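Local coordinates for putative diguanylate cyclase (GGDEF) with PAS/PAC domain (Rhodopseudomonas palustris, PDB 3LIF), which probably makes cyclic di-GMP from two GTP molecules as a membrane protein, of which this chain is the extracellular PDC-fold sensor domain, at residues A[148-160]-A[171-185]. Sequence-based numbering, arbitrary orientation.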
loop_
_atom_site.group_PDB
_atom_site.type_symbol
_atom_site.label_atom_id
_atom_site.label_comp_id
_atom_site.label_asym_id
_atom_site.label_seq_id
_atom_site.Cartn_x
_atom_site.Cartn_y
_atom_site.Cartn_z
ATOM N N THR A 148 0.671 -10.145 0.557
ATOM C CA THR A 148 -0.367 -9.264 1.041
ATOM C C THR A 148 0.211 -8.124 1.865
ATOM O O THR A 148 1.001 -8.343 2.800
ATOM C CB THR A 148 -1.300 -10.008 1.980
ATOM O OG1 THR A 148 -1.858 -11.101 1.269
ATOM C CG2 THR A 148 -2.389 -9.091 2.420
ATOM N N ILE A 149 -0.183 -6.905 1.539
ATOM C CA ILE A 149 0.351 -5.788 2.291
ATOM C C ILE A 149 -0.265 -5.822 3.662
ATOM O O ILE A 149 -1.470 -5.894 3.744
ATOM C CB ILE A 149 0.030 -4.489 1.595
ATOM C CG1 ILE A 149 0.986 -4.346 0.421
ATOM C CG2 ILE A 149 0.170 -3.296 2.567
ATOM C CD1 ILE A 149 0.436 -3.419 -0.647
ATOM N N GLU A 150 0.532 -5.783 4.732
ATOM C CA GLU A 150 -0.055 -5.753 6.093
ATOM C C GLU A 150 -0.533 -4.320 6.434
ATOM O O GLU A 150 0.275 -3.414 6.773
ATOM C CB GLU A 150 0.956 -6.195 7.145
ATOM C CG GLU A 150 0.408 -6.120 8.549
ATOM C CD GLU A 150 -0.303 -7.420 8.923
ATOM O OE1 GLU A 150 0.363 -8.490 9.020
ATOM O OE2 GLU A 150 -1.530 -7.392 9.148
ATOM N N SER A 151 -1.817 -4.061 6.344
ATOM C CA SER A 151 -2.185 -2.670 6.504
ATOM C C SER A 151 -1.943 -2.134 7.940
ATOM O O SER A 151 -1.619 -0.951 8.116
ATOM C CB SER A 151 -3.592 -2.405 5.990
ATOM O OG SER A 151 -4.519 -3.163 6.751
ATOM N N GLU A 152 -2.040 -3.009 8.936
ATOM C CA GLU A 152 -1.737 -2.679 10.336
ATOM C C GLU A 152 -0.305 -2.099 10.493
ATOM O O GLU A 152 -0.022 -1.229 11.329
ATOM C CB GLU A 152 -1.943 -3.909 11.211
ATOM C CG GLU A 152 -1.722 -3.731 12.703
ATOM C CD GLU A 152 -2.317 -4.911 13.498
ATOM O OE1 GLU A 152 -3.402 -5.427 13.106
ATOM O OE2 GLU A 152 -1.696 -5.347 14.503
ATOM N N TYR A 153 0.606 -2.531 9.662
ATOM C CA TYR A 153 1.881 -1.943 9.769
ATOM C C TYR A 153 1.785 -0.439 9.575
ATOM O O TYR A 153 2.492 0.316 10.262
ATOM C CB TYR A 153 2.771 -2.488 8.697
ATOM C CG TYR A 153 4.139 -1.954 8.710
ATOM C CD1 TYR A 153 5.035 -2.306 9.732
ATOM C CD2 TYR A 153 4.583 -1.119 7.676
ATOM C CE1 TYR A 153 6.338 -1.851 9.713
ATOM C CE2 TYR A 153 5.891 -0.632 7.644
ATOM C CZ TYR A 153 6.743 -1.024 8.670
ATOM O OH TYR A 153 7.995 -0.564 8.677
ATOM N N PHE A 154 0.982 0.021 8.616
ATOM C CA PHE A 154 0.927 1.446 8.353
ATOM C C PHE A 154 0.096 2.179 9.442
ATOM O O PHE A 154 0.485 3.250 9.939
ATOM C CB PHE A 154 0.344 1.729 6.978
ATOM C CG PHE A 154 1.284 1.465 5.853
ATOM C CD1 PHE A 154 2.224 2.418 5.476
ATOM C CD2 PHE A 154 1.179 0.291 5.119
ATOM C CE1 PHE A 154 3.084 2.193 4.429
ATOM C CE2 PHE A 154 2.045 0.038 4.048
ATOM C CZ PHE A 154 2.998 1.001 3.694
ATOM N N SER A 155 -1.046 1.628 9.802
ATOM C CA SER A 155 -1.860 2.356 10.736
ATOM C C SER A 155 -1.129 2.504 12.069
ATOM O O SER A 155 -1.296 3.465 12.789
ATOM C CB SER A 155 -3.226 1.686 10.913
ATOM O OG SER A 155 -3.090 0.302 11.085
ATOM N N THR A 156 -0.284 1.552 12.404
ATOM C CA THR A 156 0.397 1.567 13.680
ATOM C C THR A 156 1.455 2.643 13.682
ATOM O O THR A 156 1.635 3.334 14.644
ATOM C CB THR A 156 1.000 0.188 13.861
ATOM O OG1 THR A 156 -0.063 -0.651 14.310
ATOM C CG2 THR A 156 2.225 0.141 14.816
ATOM N N PHE A 157 2.164 2.764 12.590
ATOM C CA PHE A 157 3.066 3.850 12.428
ATOM C C PHE A 157 2.256 5.150 12.480
ATOM O O PHE A 157 2.721 6.144 13.062
ATOM C CB PHE A 157 3.716 3.729 11.054
ATOM C CG PHE A 157 4.682 4.824 10.739
ATOM C CD1 PHE A 157 5.702 5.147 11.626
ATOM C CD2 PHE A 157 4.601 5.523 9.553
ATOM C CE1 PHE A 157 6.616 6.169 11.322
ATOM C CE2 PHE A 157 5.495 6.541 9.246
ATOM C CZ PHE A 157 6.506 6.861 10.131
ATOM N N TYR A 158 1.047 5.154 11.888
ATOM C CA TYR A 158 0.389 6.435 11.673
ATOM C C TYR A 158 -0.095 6.962 12.993
ATOM O O TYR A 158 -0.096 8.175 13.230
ATOM C CB TYR A 158 -0.744 6.433 10.634
ATOM C CG TYR A 158 -0.290 6.224 9.218
ATOM C CD1 TYR A 158 1.019 6.529 8.829
ATOM C CD2 TYR A 158 -1.150 5.691 8.272
ATOM C CE1 TYR A 158 1.457 6.307 7.525
ATOM C CE2 TYR A 158 -0.742 5.464 6.964
ATOM C CZ TYR A 158 0.560 5.770 6.594
ATOM O OH TYR A 158 0.953 5.554 5.293
ATOM N N LYS A 159 -0.458 6.054 13.886
ATOM C CA LYS A 159 -0.900 6.521 15.179
ATOM C C LYS A 159 0.211 7.083 16.091
ATOM O O LYS A 159 -0.091 7.689 17.103
ATOM C CB LYS A 159 -1.754 5.483 15.883
ATOM C CG LYS A 159 -1.002 4.420 16.561
ATOM C CD LYS A 159 -2.017 3.466 17.192
ATOM C CE LYS A 159 -2.570 4.058 18.499
ATOM N NZ LYS A 159 -3.520 3.075 19.042
ATOM N N THR A 160 1.477 6.939 15.717
ATOM C CA THR A 160 2.505 7.543 16.525
ATOM C C THR A 160 2.564 9.079 16.390
ATOM O O THR A 160 3.544 9.689 16.807
ATOM C CB THR A 160 3.927 7.037 16.162
ATOM O OG1 THR A 160 4.317 7.582 14.899
ATOM C CG2 THR A 160 4.016 5.535 16.142
ATOM N N LEU A 171 -3.271 6.604 3.359
ATOM C CA LEU A 171 -2.417 6.144 2.293
ATOM C C LEU A 171 -3.333 5.787 1.154
ATOM O O LEU A 171 -4.201 4.939 1.315
ATOM C CB LEU A 171 -1.616 4.941 2.752
ATOM C CG LEU A 171 -0.769 4.305 1.646
ATOM C CD1 LEU A 171 0.241 5.235 1.133
ATOM C CD2 LEU A 171 -0.116 3.018 2.076
ATOM N N LEU A 172 -3.174 6.459 0.016
ATOM C CA LEU A 172 -4.024 6.170 -1.122
ATOM C C LEU A 172 -3.280 5.796 -2.391
ATOM O O LEU A 172 -2.069 6.039 -2.536
ATOM C CB LEU A 172 -5.010 7.300 -1.428
ATOM C CG LEU A 172 -5.764 7.868 -0.225
ATOM C CD1 LEU A 172 -5.199 9.289 0.125
ATOM C CD2 LEU A 172 -7.244 7.916 -0.494
ATOM N N HIS A 173 -4.014 5.166 -3.305
ATOM C CA HIS A 173 -3.415 4.843 -4.560
ATOM C C HIS A 173 -3.566 6.108 -5.374
ATOM O O HIS A 173 -4.562 6.881 -5.247
ATOM C CB HIS A 173 -4.152 3.716 -5.237
ATOM C CG HIS A 173 -3.487 3.232 -6.474
ATOM N ND1 HIS A 173 -3.591 3.902 -7.683
ATOM C CD2 HIS A 173 -2.713 2.131 -6.704
ATOM C CE1 HIS A 173 -2.913 3.227 -8.608
ATOM N NE2 HIS A 173 -2.346 2.169 -8.032
ATOM N N SER A 174 -2.572 6.342 -6.209
ATOM C CA SER A 174 -2.659 7.416 -7.151
ATOM C C SER A 174 -4.048 7.561 -7.823
ATOM O O SER A 174 -4.444 8.647 -8.170
ATOM C CB SER A 174 -1.612 7.170 -8.188
ATOM O OG SER A 174 -1.827 8.074 -9.206
ATOM N N ASP A 175 -4.795 6.469 -7.991
ATOM C CA ASP A 175 -6.113 6.559 -8.678
ATOM C C ASP A 175 -7.294 6.701 -7.749
ATOM O O ASP A 175 -8.441 6.547 -8.169
ATOM C CB ASP A 175 -6.375 5.363 -9.636
ATOM C CG ASP A 175 -6.486 4.018 -8.910
ATOM O OD1 ASP A 175 -6.928 3.905 -7.708
ATOM O OD2 ASP A 175 -6.088 3.043 -9.575
ATOM N N GLY A 176 -7.040 6.964 -6.481
ATOM C CA GLY A 176 -8.151 7.247 -5.589
ATOM C C GLY A 176 -8.528 6.076 -4.697
ATOM O O GLY A 176 -9.347 6.209 -3.798
ATOM N N ARG A 177 -7.966 4.902 -4.932
ATOM C CA ARG A 177 -8.335 3.817 -4.080
ATOM C C ARG A 177 -7.650 4.082 -2.760
ATOM O O ARG A 177 -6.449 4.477 -2.735
ATOM C CB ARG A 177 -7.837 2.533 -4.658
ATOM C CG ARG A 177 -8.763 1.923 -5.694
ATOM C CD ARG A 177 -8.085 0.729 -6.300
ATOM N NE ARG A 177 -6.973 1.140 -7.144
ATOM C CZ ARG A 177 -6.047 0.304 -7.602
ATOM N NH1 ARG A 177 -6.048 -1.002 -7.273
ATOM N NH2 ARG A 177 -5.120 0.776 -8.411
ATOM N N LEU A 178 -8.404 3.886 -1.672
ATOM C CA LEU A 178 -7.890 4.049 -0.326
ATOM C C LEU A 178 -7.270 2.740 0.195
ATOM O O LEU A 178 -7.951 1.743 0.286
ATOM C CB LEU A 178 -9.028 4.526 0.602
ATOM C CG LEU A 178 -8.700 4.478 2.126
ATOM C CD1 LEU A 178 -7.674 5.500 2.534
ATOM C CD2 LEU A 178 -9.901 4.632 2.986
ATOM N N LEU A 179 -5.991 2.724 0.536
ATOM C CA LEU A 179 -5.368 1.510 1.137
ATOM C C LEU A 179 -5.486 1.489 2.655
ATOM O O LEU A 179 -5.762 0.469 3.303
ATOM C CB LEU A 179 -3.878 1.437 0.828
ATOM C CG LEU A 179 -3.526 0.862 -0.532
ATOM C CD1 LEU A 179 -3.688 1.977 -1.569
ATOM C CD2 LEU A 179 -2.092 0.251 -0.517
ATOM N N ILE A 180 -5.202 2.617 3.260
ATOM C CA ILE A 180 -5.445 2.648 4.666
ATOM C C ILE A 180 -5.686 4.048 5.133
ATOM O O ILE A 180 -5.199 5.030 4.540
ATOM C CB ILE A 180 -4.344 1.994 5.486
ATOM C CG1 ILE A 180 -4.776 2.035 6.970
ATOM C CG2 ILE A 180 -3.017 2.608 5.228
ATOM C CD1 ILE A 180 -6.268 1.237 7.262
ATOM N N GLN A 181 -6.494 4.140 6.170
ATOM C CA GLN A 181 -6.742 5.421 6.759
ATOM C C GLN A 181 -6.742 5.381 8.303
ATOM O O GLN A 181 -7.296 4.485 8.943
ATOM C CB GLN A 181 -7.956 6.060 6.061
ATOM C CG GLN A 181 -9.073 6.539 6.944
ATOM C CD GLN A 181 -8.666 7.693 7.810
ATOM O OE1 GLN A 181 -7.803 8.486 7.452
ATOM N NE2 GLN A 181 -9.255 7.764 8.963
ATOM N N TRP A 182 -6.001 6.307 8.884
ATOM C CA TRP A 182 -5.981 6.436 10.318
ATOM C C TRP A 182 -6.732 7.742 10.750
ATOM O O TRP A 182 -6.493 8.823 10.177
ATOM C CB TRP A 182 -4.529 6.350 10.831
ATOM C CG TRP A 182 -4.434 6.704 12.280
ATOM C CD1 TRP A 182 -4.017 7.903 12.816
ATOM C CD2 TRP A 182 -4.834 5.894 13.386
ATOM N NE1 TRP A 182 -4.105 7.867 14.185
ATOM C CE2 TRP A 182 -4.607 6.650 14.564
ATOM C CE3 TRP A 182 -5.351 4.595 13.504
ATOM C CZ2 TRP A 182 -4.884 6.147 15.850
ATOM C CZ3 TRP A 182 -5.649 4.088 14.809
ATOM C CH2 TRP A 182 -5.405 4.866 15.952
ATOM N N PRO A 183 -7.607 7.674 11.784
ATOM C CA PRO A 183 -7.937 6.573 12.714
ATOM C C PRO A 183 -9.173 5.708 12.329
ATOM O O PRO A 183 -9.422 4.714 12.963
ATOM C CB PRO A 183 -8.295 7.342 13.996
ATOM C CG PRO A 183 -8.976 8.584 13.476
ATOM C CD PRO A 183 -8.197 8.957 12.246
ATOM N N SER A 184 -9.950 6.080 11.328
ATOM C CA SER A 184 -11.081 5.264 10.961
ATOM C C SER A 184 -10.732 3.801 10.720
ATOM O O SER A 184 -11.528 2.977 10.993
ATOM C CB SER A 184 -11.755 5.811 9.677
ATOM O OG SER A 184 -11.138 5.283 8.500
ATOM N N LEU A 185 -9.577 3.472 10.159
ATOM C CA LEU A 185 -9.285 2.081 9.738
ATOM C C LEU A 185 -10.043 1.623 8.467
ATOM O O LEU A 185 -9.987 0.458 8.087
ATOM C CB LEU A 185 -9.477 1.062 10.878
ATOM C CG LEU A 185 -8.485 1.240 12.036
ATOM C CD1 LEU A 185 -8.544 0.135 13.076
ATOM C CD2 LEU A 185 -7.053 1.462 11.532
#
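Y158 and K159 pack on W182, and Y158 and F154 reach I180 and L171, where helix 151-158 meets strands 168-173 and 178-182 of the double-sheet PDC (Cache) fold. The helix follows strand 141-149 of one five-stranded antiparallel sheet and lies along edge strand 178-182 of the other; their segment axes approach to 8.2 Å at 27°. No hydrogen bond crosses, so apolar side chains provide the cohesion.

Y158 can be followed outward. Its CB meets W182 CB at 3.8 Å. With CG anti to the carbonyl carbon (chi1 -69°), the ring runs out over the strand pair, antiparallel to the I180 side chain; CE2 comes to 4.0 Å from I180 CG2. At the tip, OH lies 3.7 Å from L171 CB, which approaches the ring from its rim, the two side chains crossing at nearly a right angle. I180 CG2 also touches F154 CB, so this one methyl bridges two residues a helical turn apart.

L171 reaches F154 with its CD2 methyl, which stands 3.9 Å from the ring centroid and 6° off the normal, a CH-pi contact squarely over the face. Beyond these rings, helix 5-47 adds L24 against Y158 and T31 against F154.

Toward the end of the helix, the W182 indole is sandwiched, with K159 on one face and P183 CB, after a cis peptide bond, over the other. Bent at chi3, the K159 chain holds CD above the indole plane just outside its rim, 3.9 Å from W182 CH2. An alanine in place of W182 would probably leave the K159 aliphatic chain without its aromatic platform and open a gap beneath the helix.

Opposite L171, the strand carries a classic beta bulge: L171 O accepts from L179 N at 3.0 Å and from I180 N at 3.2 Å.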